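Local coordinates for nitrate transport protein (Parabacteroides distasonis, PDB 3HN0) that probably serves as the substrate-binding component of an ABC transporter, possibly for nitrate or a related small solute, at residues L86-K91 with I166-N171; A98-G103 with G142-A147; D109-Y114 with L258-Q263; A205-A210 with C240-L245. One frame throughout, in Å; residues are numbered along the deposited sequence. Where two conformers were deposited one is given.

Contact 1. Residues L86-K91 with I166-N171; sequences LYLVEK and ITADLN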
# COMPACT_ATOMS: atom_id res chain seq x y z
N LEU A 86 -9.87 1.23 -9.07
CA LEU A 86 -11.24 1.36 -8.64
C LEU A 86 -11.41 2.46 -7.59
O LEU A 86 -10.74 2.47 -6.55
CB LEU A 86 -11.77 0.02 -8.14
CG LEU A 86 -13.28 -0.09 -8.13
CD1 LEU A 86 -13.83 -0.07 -9.62
CD2 LEU A 86 -13.70 -1.33 -7.37
N TYR A 87 -12.31 3.40 -7.90
CA TYR A 87 -12.63 4.47 -7.02
C TYR A 87 -14.12 4.64 -6.82
O TYR A 87 -14.90 4.36 -7.71
CB TYR A 87 -12.02 5.77 -7.55
CG TYR A 87 -10.54 5.80 -7.52
CD1 TYR A 87 -9.79 5.23 -8.57
CD2 TYR A 87 -9.84 6.39 -6.45
CE1 TYR A 87 -8.39 5.24 -8.55
CE2 TYR A 87 -8.44 6.38 -6.45
CZ TYR A 87 -7.73 5.82 -7.50
OH TYR A 87 -6.34 5.83 -7.49
N LEU A 88 -14.54 5.06 -5.63
CA LEU A 88 -15.95 5.34 -5.38
C LEU A 88 -16.22 6.81 -5.61
O LEU A 88 -15.50 7.66 -5.06
CB LEU A 88 -16.26 5.03 -3.92
CG LEU A 88 -17.67 5.26 -3.38
CD1 LEU A 88 -18.69 4.39 -4.10
CD2 LEU A 88 -17.61 4.97 -1.87
N VAL A 89 -17.27 7.12 -6.36
CA VAL A 89 -17.68 8.49 -6.60
C VAL A 89 -19.12 8.68 -6.12
O VAL A 89 -19.94 7.77 -6.18
CB VAL A 89 -17.57 8.87 -8.10
CG1 VAL A 89 -16.12 8.81 -8.55
CG2 VAL A 89 -18.45 7.93 -9.02
N GLU A 90 -19.40 9.87 -5.62
CA GLU A 90 -20.72 10.20 -5.12
C GLU A 90 -21.06 11.63 -5.50
O GLU A 90 -20.17 12.50 -5.54
CB GLU A 90 -20.81 9.98 -3.59
CG GLU A 90 -20.15 8.69 -3.09
CD GLU A 90 -20.44 8.38 -1.63
OE1 GLU A 90 -21.64 8.30 -1.26
OE2 GLU A 90 -19.47 8.19 -0.85
N LYS A 91 -22.34 11.86 -5.77
CA LYS A 91 -22.86 13.19 -6.00
C LYS A 91 -23.35 13.77 -4.70
O LYS A 91 -23.81 13.04 -3.83
CB LYS A 91 -24.03 13.14 -6.97
CG LYS A 91 -23.59 12.98 -8.38
CD LYS A 91 -24.74 12.96 -9.39
CE LYS A 91 -25.49 14.29 -9.46
NZ LYS A 91 -25.65 14.80 -10.85
N ILE A 166 -14.76 12.02 -5.91
CA ILE A 166 -14.20 10.75 -5.41
C ILE A 166 -14.30 10.80 -3.88
O ILE A 166 -13.88 11.77 -3.27
CB ILE A 166 -12.77 10.58 -5.82
CG1 ILE A 166 -12.67 10.42 -7.33
CG2 ILE A 166 -12.17 9.39 -5.11
CD1 ILE A 166 -11.23 10.41 -7.85
N THR A 167 -14.92 9.77 -3.29
CA THR A 167 -15.08 9.66 -1.85
C THR A 167 -14.26 8.53 -1.24
O THR A 167 -14.08 8.52 -0.03
CB THR A 167 -16.56 9.50 -1.47
OG1 THR A 167 -17.09 8.28 -2.02
CG2 THR A 167 -17.37 10.72 -1.99
N ALA A 168 -13.78 7.59 -2.05
CA ALA A 168 -12.93 6.51 -1.51
C ALA A 168 -12.08 5.89 -2.58
O ALA A 168 -12.46 5.85 -3.76
CB ALA A 168 -13.82 5.42 -0.85
N ASP A 169 -10.95 5.33 -2.14
CA ASP A 169 -10.04 4.57 -2.95
C ASP A 169 -10.28 3.12 -2.59
O ASP A 169 -10.14 2.76 -1.43
CB ASP A 169 -8.65 5.07 -2.56
CG ASP A 169 -7.51 4.31 -3.24
OD1 ASP A 169 -7.69 3.17 -3.66
OD2 ASP A 169 -6.39 4.89 -3.33
N LEU A 170 -10.66 2.31 -3.57
CA LEU A 170 -11.05 0.92 -3.32
C LEU A 170 -9.96 -0.09 -3.65
O LEU A 170 -10.22 -1.30 -3.82
CB LEU A 170 -12.36 0.59 -4.08
CG LEU A 170 -13.61 0.86 -3.27
CD1 LEU A 170 -13.61 2.27 -2.70
CD2 LEU A 170 -14.85 0.58 -4.12
N ASN A 171 -8.73 0.39 -3.73
CA ASN A 171 -7.63 -0.42 -4.21
C ASN A 171 -6.75 -1.07 -3.14
O ASN A 171 -5.72 -1.67 -3.47
CB ASN A 171 -6.73 0.38 -5.17
CG ASN A 171 -7.49 0.93 -6.37
OD1 ASN A 171 -8.00 0.17 -7.19
ND2 ASN A 171 -7.64 2.25 -6.43
O HOH W 1 -4.66 4.20 -5.30
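The ring of Tyr87 has the amide nitrogen ND2 of Asn171 over one face, 3.6 Å above the plane and displaced toward the rim, with ring and amide planes 73° apart. Beside the ring runs the carboxylate of Asp169, Tyr87 CE2 lying 3.9 Å from Asp169 CG. Tyr87 and Asp169 belong to an antiparallel strand pair interrupted by a classic beta bulge, in which Thr167 and Ala168 together face Leu88. Leu88 O takes a firm bond from Thr167 N at 2.8 Å and a weak one from Ala168 N, while Leu88 N returns a bond to Ala168 O. On the Leu88 side of the sheet the CB atoms of Leu88 and Ala168 meet; on the other, Val89 packs against Ile166. The bulged Thr167 holds OG1 between its backbone N and carbonyl carbon (chi1 63°), from where it donates to the anti lone pair of Glu90 OE2, while Glu90 OE1 forms a salt bridge with Arg146. At the strand end Asp169 OD1 accepts from Asn171 N, an Asx turn, and also from Asn171 ND2. An alanine in place of Asn171 is likely to leave Leu86 N without its side-chain acceptor and to take the amide from the Tyr87 face. Tyr87 OH bonds to Arg239 O, and a water donates to this hydroxyl and to Asp169 OD2. Leu86 N reaches Asn171 OD1 at 2.9 Å, in the side-chain carbonyl plane and on an OD1 lone pair.

Contact 2. Residues A98-G103 with G142-A147; sequences ALYVFG and GKVNRA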
# COMPACT_ATOMS: atom_id res chain seq x y z
N ALA A 98 -28.52 4.02 -4.33
CA ALA A 98 -27.95 2.76 -4.79
C ALA A 98 -26.54 3.00 -5.32
O ALA A 98 -26.29 4.02 -5.97
CB ALA A 98 -28.80 2.13 -5.87
N LEU A 99 -25.63 2.06 -5.01
CA LEU A 99 -24.29 2.09 -5.53
C LEU A 99 -24.23 1.24 -6.77
O LEU A 99 -24.46 0.03 -6.73
CB LEU A 99 -23.28 1.58 -4.48
CG LEU A 99 -21.83 1.37 -4.89
CD1 LEU A 99 -21.28 2.62 -5.45
CD2 LEU A 99 -21.03 0.89 -3.65
N TYR A 100 -23.95 1.88 -7.89
CA TYR A 100 -23.93 1.18 -9.15
C TYR A 100 -22.56 0.62 -9.41
O TYR A 100 -21.56 1.35 -9.34
CB TYR A 100 -24.34 2.09 -10.30
CG TYR A 100 -25.81 2.34 -10.37
CD1 TYR A 100 -26.43 3.20 -9.48
CD2 TYR A 100 -26.61 1.68 -11.31
CE1 TYR A 100 -27.84 3.42 -9.54
CE2 TYR A 100 -27.97 1.91 -11.39
CZ TYR A 100 -28.57 2.77 -10.51
OH TYR A 100 -29.94 2.98 -10.58
N VAL A 101 -22.53 -0.67 -9.76
CA VAL A 101 -21.32 -1.44 -9.93
C VAL A 101 -21.33 -2.13 -11.29
O VAL A 101 -22.31 -2.79 -11.66
CB VAL A 101 -21.22 -2.52 -8.78
CG1 VAL A 101 -19.98 -3.35 -8.94
CG2 VAL A 101 -21.28 -1.85 -7.40
N PHE A 102 -20.26 -1.96 -12.05
CA PHE A 102 -20.11 -2.64 -13.31
C PHE A 102 -19.39 -4.01 -13.08
O PHE A 102 -18.89 -4.28 -12.00
CB PHE A 102 -19.36 -1.75 -14.31
CG PHE A 102 -17.93 -1.48 -13.92
CD1 PHE A 102 -17.60 -0.43 -13.05
CD2 PHE A 102 -16.90 -2.27 -14.42
CE1 PHE A 102 -16.28 -0.19 -12.67
CE2 PHE A 102 -15.57 -2.01 -14.07
CZ PHE A 102 -15.27 -0.99 -13.17
N GLY A 103 -19.38 -4.86 -14.09
CA GLY A 103 -18.69 -6.14 -14.01
C GLY A 103 -19.15 -7.08 -12.91
O GLY A 103 -18.34 -7.73 -12.23
N GLY A 142 -28.42 11.41 -14.85
CA GLY A 142 -29.14 11.63 -13.59
C GLY A 142 -29.66 10.40 -12.86
O GLY A 142 -30.32 10.54 -11.83
N LYS A 143 -29.40 9.22 -13.39
CA LYS A 143 -29.88 7.96 -12.84
C LYS A 143 -28.97 7.50 -11.69
O LYS A 143 -29.45 6.90 -10.73
CB LYS A 143 -29.87 6.89 -13.95
CG LYS A 143 -30.41 5.49 -13.57
CD LYS A 143 -31.89 5.50 -13.32
CE LYS A 143 -32.49 4.09 -13.35
NZ LYS A 143 -33.96 4.11 -13.54
N VAL A 144 -27.68 7.79 -11.78
CA VAL A 144 -26.67 7.24 -10.87
C VAL A 144 -26.07 8.35 -10.01
O VAL A 144 -25.49 9.30 -10.53
CB VAL A 144 -25.58 6.54 -11.69
CG1 VAL A 144 -24.42 6.03 -10.75
CG2 VAL A 144 -26.15 5.40 -12.53
N ASN A 145 -26.18 8.23 -8.69
CA ASN A 145 -25.62 9.19 -7.75
C ASN A 145 -24.41 8.62 -6.99
O ASN A 145 -23.74 9.32 -6.27
CB ASN A 145 -26.70 9.63 -6.75
CG ASN A 145 -27.88 10.33 -7.43
OD1 ASN A 145 -27.70 11.13 -8.35
ND2 ASN A 145 -29.09 10.02 -6.99
N ARG A 146 -24.18 7.33 -7.11
CA ARG A 146 -23.07 6.72 -6.39
C ARG A 146 -22.65 5.53 -7.23
O ARG A 146 -23.51 4.78 -7.69
CB ARG A 146 -23.58 6.39 -4.98
CG ARG A 146 -22.80 5.45 -4.12
CD ARG A 146 -23.61 5.18 -2.81
NE ARG A 146 -23.43 6.23 -1.82
CZ ARG A 146 -24.15 6.37 -0.71
NH1 ARG A 146 -25.14 5.53 -0.43
NH2 ARG A 146 -23.88 7.35 0.14
N ALA A 147 -21.33 5.42 -7.47
CA ALA A 147 -20.81 4.41 -8.34
C ALA A 147 -19.34 4.14 -8.09
O ALA A 147 -18.68 4.89 -7.38
CB ALA A 147 -21.02 4.84 -9.83
O HOH W 2 -27.51 6.10 -7.25
O HOH W 3 -30.93 4.79 -9.14
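Tyr100 N donates an almost straight bond to Arg146 O (2.9 Å, 174° at the hydrogen), and this, with a backbone bond between Tyr100 and Val148, joins the two backbones in a single bridge between Tyr100 and Ala147, backed by a CA-H...O contact from Ala147 CA to Tyr100 O. The Tyr100 side chain carries most of the packing. With CG anti to the carbonyl carbon (chi1 -77°), its ring swings over Val144, and methyl CG2 of that valine sits above the ring centre, 3.7 Å from the centroid and 9° off the normal, a CH-pi contact. The second methyl, Val144 CG1, touches ring atom Tyr100 CD1 at 3.7 Å. At the far end the tyrosine hydroxyl lies across the aliphatic chain of Lys143, and a water lies between Tyr100 OH and Lys143 O. A second water bridges Ala98 O and Asn145 N, tying the backbones together beyond the bridge. Leu99 turns the other way: its methyl CD1 presses on Arg146 CG at 3.5 Å and, more tightly, on Ala147 CA at 3.4 Å. The guanidinium of Arg146 leads away to a salt bridge with Glu90, a bond to Pro97 O and a cation-pi contact with Tyr123. Ile135 and Ile139 of helix 132-141 pack on Ala147. The arrangement is a single beta bridge by which strand 99-100, parallel partner of 125-126, is joined to strand 146-149, an outer strand of the three-stranded antiparallel sheet.

Contact 3. Residues D109-Y114 with L258-Q263; sequences DILTRY and LRLIEQ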
# COMPACT_ATOMS: atom_id res chain seq x y z
N ASP A 109 -16.71 -5.74 -8.83
CA ASP A 109 -17.81 -6.10 -7.96
C ASP A 109 -17.35 -6.66 -6.59
O ASP A 109 -17.72 -6.18 -5.51
CB ASP A 109 -18.66 -7.15 -8.70
CG ASP A 109 -19.88 -7.59 -7.94
OD1 ASP A 109 -20.26 -6.88 -6.98
OD2 ASP A 109 -20.47 -8.63 -8.33
N ILE A 110 -16.49 -7.67 -6.65
CA ILE A 110 -15.97 -8.30 -5.44
C ILE A 110 -15.24 -7.32 -4.52
O ILE A 110 -15.48 -7.29 -3.31
CB ILE A 110 -15.09 -9.52 -5.76
CG1 ILE A 110 -15.92 -10.62 -6.42
CG2 ILE A 110 -14.43 -10.04 -4.43
CD1 ILE A 110 -15.14 -11.54 -7.38
N LEU A 111 -14.39 -6.47 -5.11
CA LEU A 111 -13.66 -5.48 -4.34
C LEU A 111 -14.56 -4.41 -3.73
O LEU A 111 -14.27 -3.88 -2.64
CB LEU A 111 -12.53 -4.84 -5.17
CG LEU A 111 -11.37 -5.84 -5.48
CD1 LEU A 111 -10.19 -5.11 -6.13
CD2 LEU A 111 -10.92 -6.63 -4.26
N THR A 112 -15.64 -4.08 -4.41
CA THR A 112 -16.59 -3.12 -3.87
C THR A 112 -17.27 -3.78 -2.67
O THR A 112 -17.39 -3.18 -1.62
CB THR A 112 -17.62 -2.70 -4.95
OG1 THR A 112 -16.91 -2.05 -6.02
CG2 THR A 112 -18.65 -1.73 -4.39
N ARG A 113 -17.68 -5.03 -2.82
CA ARG A 113 -18.31 -5.73 -1.70
C ARG A 113 -17.35 -5.84 -0.52
O ARG A 113 -17.73 -5.63 0.62
CB ARG A 113 -18.82 -7.10 -2.15
CG ARG A 113 -20.10 -7.00 -2.99
CD ARG A 113 -20.69 -8.38 -3.20
NE ARG A 113 -20.27 -8.97 -4.46
CZ ARG A 113 -20.08 -10.27 -4.68
NH1 ARG A 113 -20.20 -11.16 -3.69
NH2 ARG A 113 -19.73 -10.68 -5.89
N TYR A 114 -16.06 -6.08 -0.81
CA TYR A 114 -15.08 -6.17 0.25
C TYR A 114 -14.93 -4.85 1.02
O TYR A 114 -14.86 -4.81 2.28
CB TYR A 114 -13.73 -6.60 -0.34
CG TYR A 114 -12.61 -6.49 0.66
CD1 TYR A 114 -12.51 -7.39 1.71
CD2 TYR A 114 -11.62 -5.48 0.55
CE1 TYR A 114 -11.50 -7.30 2.64
CE2 TYR A 114 -10.59 -5.38 1.50
CZ TYR A 114 -10.55 -6.31 2.55
OH TYR A 114 -9.56 -6.26 3.50
N LEU A 258 -5.83 -12.83 -4.76
CA LEU A 258 -6.51 -14.03 -5.26
C LEU A 258 -7.28 -14.74 -4.13
O LEU A 258 -8.42 -15.15 -4.34
CB LEU A 258 -5.52 -14.98 -5.98
CG LEU A 258 -5.06 -14.43 -7.35
CD1 LEU A 258 -3.95 -15.31 -7.97
CD2 LEU A 258 -6.22 -14.25 -8.35
N ARG A 259 -6.69 -14.79 -2.94
CA ARG A 259 -7.35 -15.35 -1.79
C ARG A 259 -8.61 -14.60 -1.44
O ARG A 259 -9.63 -15.21 -1.11
CB ARG A 259 -6.40 -15.34 -0.59
CG ARG A 259 -6.86 -16.12 0.61
CD ARG A 259 -5.70 -16.31 1.64
NE ARG A 259 -4.55 -17.03 1.05
CZ ARG A 259 -3.35 -16.51 0.77
NH1 ARG A 259 -3.04 -15.23 1.03
NH2 ARG A 259 -2.41 -17.28 0.23
N LEU A 260 -8.54 -13.26 -1.48
CA LEU A 260 -9.71 -12.45 -1.23
C LEU A 260 -10.82 -12.76 -2.24
O LEU A 260 -11.97 -13.00 -1.87
CB LEU A 260 -9.32 -10.96 -1.25
CG LEU A 260 -10.38 -9.91 -0.92
CD1 LEU A 260 -9.72 -8.55 -0.58
CD2 LEU A 260 -11.33 -9.79 -2.10
N ILE A 261 -10.48 -12.78 -3.53
CA ILE A 261 -11.47 -13.07 -4.57
C ILE A 261 -12.11 -14.46 -4.34
O ILE A 261 -13.32 -14.63 -4.44
CB ILE A 261 -10.84 -13.06 -5.98
CG1 ILE A 261 -10.36 -11.64 -6.31
CG2 ILE A 261 -11.81 -13.62 -7.05
CD1 ILE A 261 -11.49 -10.62 -6.29
N GLU A 262 -11.26 -15.43 -4.03
CA GLU A 262 -11.69 -16.79 -3.82
C GLU A 262 -12.71 -16.88 -2.66
O GLU A 262 -13.61 -17.74 -2.66
CB GLU A 262 -10.46 -17.63 -3.54
CG GLU A 262 -10.75 -19.10 -3.42
CD GLU A 262 -9.51 -19.90 -3.07
OE1 GLU A 262 -8.62 -19.36 -2.40
OE2 GLU A 262 -9.44 -21.06 -3.48
N GLN A 263 -12.59 -16.00 -1.67
CA GLN A 263 -13.52 -15.99 -0.53
C GLN A 263 -14.94 -15.68 -0.94
O GLN A 263 -15.91 -16.11 -0.26
CB GLN A 263 -13.13 -14.96 0.50
CG GLN A 263 -12.02 -15.35 1.45
CD GLN A 263 -11.84 -14.24 2.48
OE1 GLN A 263 -11.20 -13.23 2.22
NE2 GLN A 263 -12.44 -14.43 3.66
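Leu260 meets three residues of helix 107-119 with its two methyl groups. CD1 stands over the centre of the Tyr114 ring, 3.6 Å from the centroid and only 4° off the normal, so that all six ring carbons lie at nearly the same distance from it: a CH-pi contact made squarely on the face. The other methyl, CD2, touches Leu111 CD2 at 3.8 Å and Ile110 CG2 at 3.9 Å. Beside it, Ile261 and Ile110 cross at about a right angle, and Ile261 CD1 comes to 3.5 Å from Ile110 CG2, the closest approach of the two segments, while Ile110 CD1 also touches Ile261 CG2. The contact is apolar throughout. Torsions set up the Tyr114 contact: CG lies anti to the backbone N (chi1 170°), which carries the ring across the path of the Leu260 side chain. The far end of the ring is held in place by the bond from its hydroxyl to Leu173 O. On another side of the same helix, Arg113 NE bonds to Asp109 OD1 at 3.3 Å, OD1 lying in the guanidinium plane while NE stands above the carboxylate plane; Arg113 NH2 adds a weak bond to Asp109 OD2 in the same i to i+4 salt bridge. Asp109 is held in turn by Tyr127 OH and the backbone N of Gly105. The two helix segments cross nearly perpendicularly, at 86°, with their axes 10.0 Å apart. Tyr264 and Phe257 of helix 251-264 extend the packing on helix 107-119, while Leu258 and Ile261 lean on helix 62-70.

Contact 4. Residues A205-A210 with C240-L245; sequences ASCQKA and CKIYYL. With EDO (1,2-ethanediol), chain E.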
# COMPACT_ATOMS: atom_id res chain seq x y z
N ALA A 205 10.72 1.20 -17.80
CA ALA A 205 10.99 2.47 -18.42
C ALA A 205 9.72 3.14 -18.92
O ALA A 205 9.50 4.36 -18.73
CB ALA A 205 11.98 2.28 -19.58
N SER A 206 8.84 2.33 -19.54
CA SER A 206 7.57 2.85 -20.07
C SER A 206 6.67 3.34 -18.93
O SER A 206 6.00 4.43 -19.04
CB SER A 206 6.89 1.80 -20.94
OG SER A 206 5.71 2.32 -21.56
N CYS A 207 6.69 2.60 -17.82
CA CYS A 207 5.87 2.97 -16.65
C CYS A 207 6.41 4.29 -16.06
O CYS A 207 5.63 5.15 -15.69
CB CYS A 207 5.89 1.89 -15.56
SG CYS A 207 4.88 0.46 -16.00
N GLN A 208 7.73 4.41 -15.96
CA GLN A 208 8.38 5.60 -15.42
C GLN A 208 8.05 6.83 -16.26
O GLN A 208 7.78 7.93 -15.74
CB GLN A 208 9.90 5.39 -15.34
CG GLN A 208 10.66 6.55 -14.77
CD GLN A 208 12.08 6.15 -14.33
OE1 GLN A 208 13.05 6.51 -14.99
NE2 GLN A 208 12.19 5.38 -13.26
N LYS A 209 8.06 6.64 -17.56
CA LYS A 209 7.77 7.71 -18.47
C LYS A 209 6.33 8.20 -18.31
O LYS A 209 6.12 9.38 -18.37
CB LYS A 209 8.03 7.31 -19.91
CG LYS A 209 7.97 8.52 -20.83
CD LYS A 209 8.39 8.18 -22.26
CE LYS A 209 8.44 9.37 -23.20
NZ LYS A 209 9.02 8.95 -24.55
N ALA A 210 5.36 7.28 -18.17
CA ALA A 210 3.99 7.67 -17.91
C ALA A 210 3.90 8.55 -16.68
O ALA A 210 3.19 9.55 -16.72
CB ALA A 210 3.05 6.40 -17.78
N CYS A 240 -4.10 6.15 -11.59
CA CYS A 240 -3.83 4.80 -12.06
C CYS A 240 -2.69 4.15 -11.30
O CYS A 240 -2.57 2.91 -11.34
CB CYS A 240 -3.49 4.77 -13.58
SG CYS A 240 -4.90 5.26 -14.58
N LYS A 241 -1.85 4.93 -10.62
CA LYS A 241 -0.78 4.33 -9.79
C LYS A 241 0.06 3.33 -10.63
O LYS A 241 0.15 2.12 -10.34
CB LYS A 241 -1.36 3.61 -8.55
CG LYS A 241 -2.18 4.53 -7.58
CD LYS A 241 -1.30 5.64 -6.98
CE LYS A 241 -2.07 6.55 -6.00
NZ LYS A 241 -2.70 7.71 -6.70
N ILE A 242 0.70 3.89 -11.64
CA ILE A 242 1.45 3.15 -12.65
C ILE A 242 2.86 2.86 -12.10
O ILE A 242 3.61 3.78 -11.77
CB ILE A 242 1.49 3.92 -14.01
CG1 ILE A 242 0.06 4.17 -14.54
CG2 ILE A 242 2.37 3.21 -15.05
CD1 ILE A 242 -0.71 2.89 -15.03
N TYR A 243 3.21 1.58 -12.05
CA TYR A 243 4.51 1.12 -11.58
C TYR A 243 4.60 -0.38 -11.77
O TYR A 243 3.67 -1.10 -11.38
CB TYR A 243 4.68 1.42 -10.10
CG TYR A 243 6.05 1.11 -9.53
CD1 TYR A 243 7.10 1.99 -9.73
CD2 TYR A 243 6.29 -0.03 -8.76
CE1 TYR A 243 8.36 1.74 -9.18
CE2 TYR A 243 7.55 -0.27 -8.21
CZ TYR A 243 8.58 0.62 -8.42
OH TYR A 243 9.85 0.38 -7.89
N TYR A 244 5.70 -0.86 -12.33
CA TYR A 244 5.81 -2.28 -12.56
C TYR A 244 6.51 -2.98 -11.39
O TYR A 244 7.64 -2.63 -11.02
CB TYR A 244 6.52 -2.58 -13.90
CG TYR A 244 6.60 -4.06 -14.12
CD1 TYR A 244 5.50 -4.75 -14.54
CD2 TYR A 244 7.75 -4.76 -13.82
CE1 TYR A 244 5.55 -6.12 -14.71
CE2 TYR A 244 7.83 -6.11 -14.04
CZ TYR A 244 6.73 -6.79 -14.44
OH TYR A 244 6.75 -8.15 -14.65
N LEU A 245 5.83 -3.97 -10.82
CA LEU A 245 6.45 -4.92 -9.91
C LEU A 245 6.36 -6.32 -10.48
O LEU A 245 5.27 -6.78 -10.93
CB LEU A 245 5.75 -4.94 -8.54
CG LEU A 245 6.00 -3.77 -7.63
CD1 LEU A 245 5.11 -4.01 -6.38
CD2 LEU A 245 7.48 -3.69 -7.21
C1 EDO E . 9.93 2.18 -13.19
O1 EDO E . 10.60 1.56 -12.09
C2 EDO E . 8.42 2.17 -13.05
O2 EDO E . 7.88 0.85 -12.95
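Apolar contacts join Cys207 to Ile242, the helix and strand segments running roughly antiparallel at 160° with their axes 7.3 Å apart. Methyl CG2 of Ile242 lies 3.8 Å from both CB and SG of Cys207, and the same methyl meets Ala210 CB more distantly at 4.3 Å. With SG anti to its carbonyl carbon (chi1 -75°), the cysteine brings its sulfur alongside the strand as far as Tyr244 CB, 4.0 Å away. No polar bond links the two segments directly; the hydrogen bond at this interface goes to a 1,2-ethanediol, probably from the crystallisation liquor. Tyr244 N donates to its O2 at 2.8 Å and 176°, practically straight, while Cys207 CB touches the same oxygen at 3.4 Å. The diol is also flanked by aromatic carbons: Tyr243 CD1 is 3.5 Å from O2 and CE1 is 3.7 Å from O1, with Gln208 CB and NE2 bordering C1. An alanine at Tyr243 would probably leave the diol without this aromatic flank and remove the packing on Gln229 of the second subunit. Two further polar anchors lie outside the segments: Tyr244 OH bonds to Glu200, within helix 196-212 itself, and Tyr243 O accepts from Trp83 NE1. Strand 242-246 is one of the two outermost strands, within this chain, of the large mixed sheet and is antiparallel to strand 76-82, whose Ile82 packs on Ile242. Helix 196-212 packs beside this strand, Val211 on Ile242 and Leu203 on Tyr244, and helix 16-19 adds Ala19 against both Cys207 and Ile242.

Overall arrangement
Contact 1 lies in the small antiparallel sheet, where strand 87-90 runs between 146-149 and 165-169, and contact 2, its centre 11 Å away, reaches that sheet through strand 146-149; contact 2 is nested within the chain loop closed by contact 1. Helix 107-119 follows strand 99-100 and packs on both contacts, then meets helix 251-264 in contact 3, whose segments alternate along the chain with those of contacts 1 and 2. Contact 4 belongs to the seven-stranded sheet, about 30 Å from contact 2 between centres and across the chain's centre. Such a two-sheet architecture is consistent with a two-lobed periplasmic binding protein, with contact 3 tying helices from distant parts of the chain together.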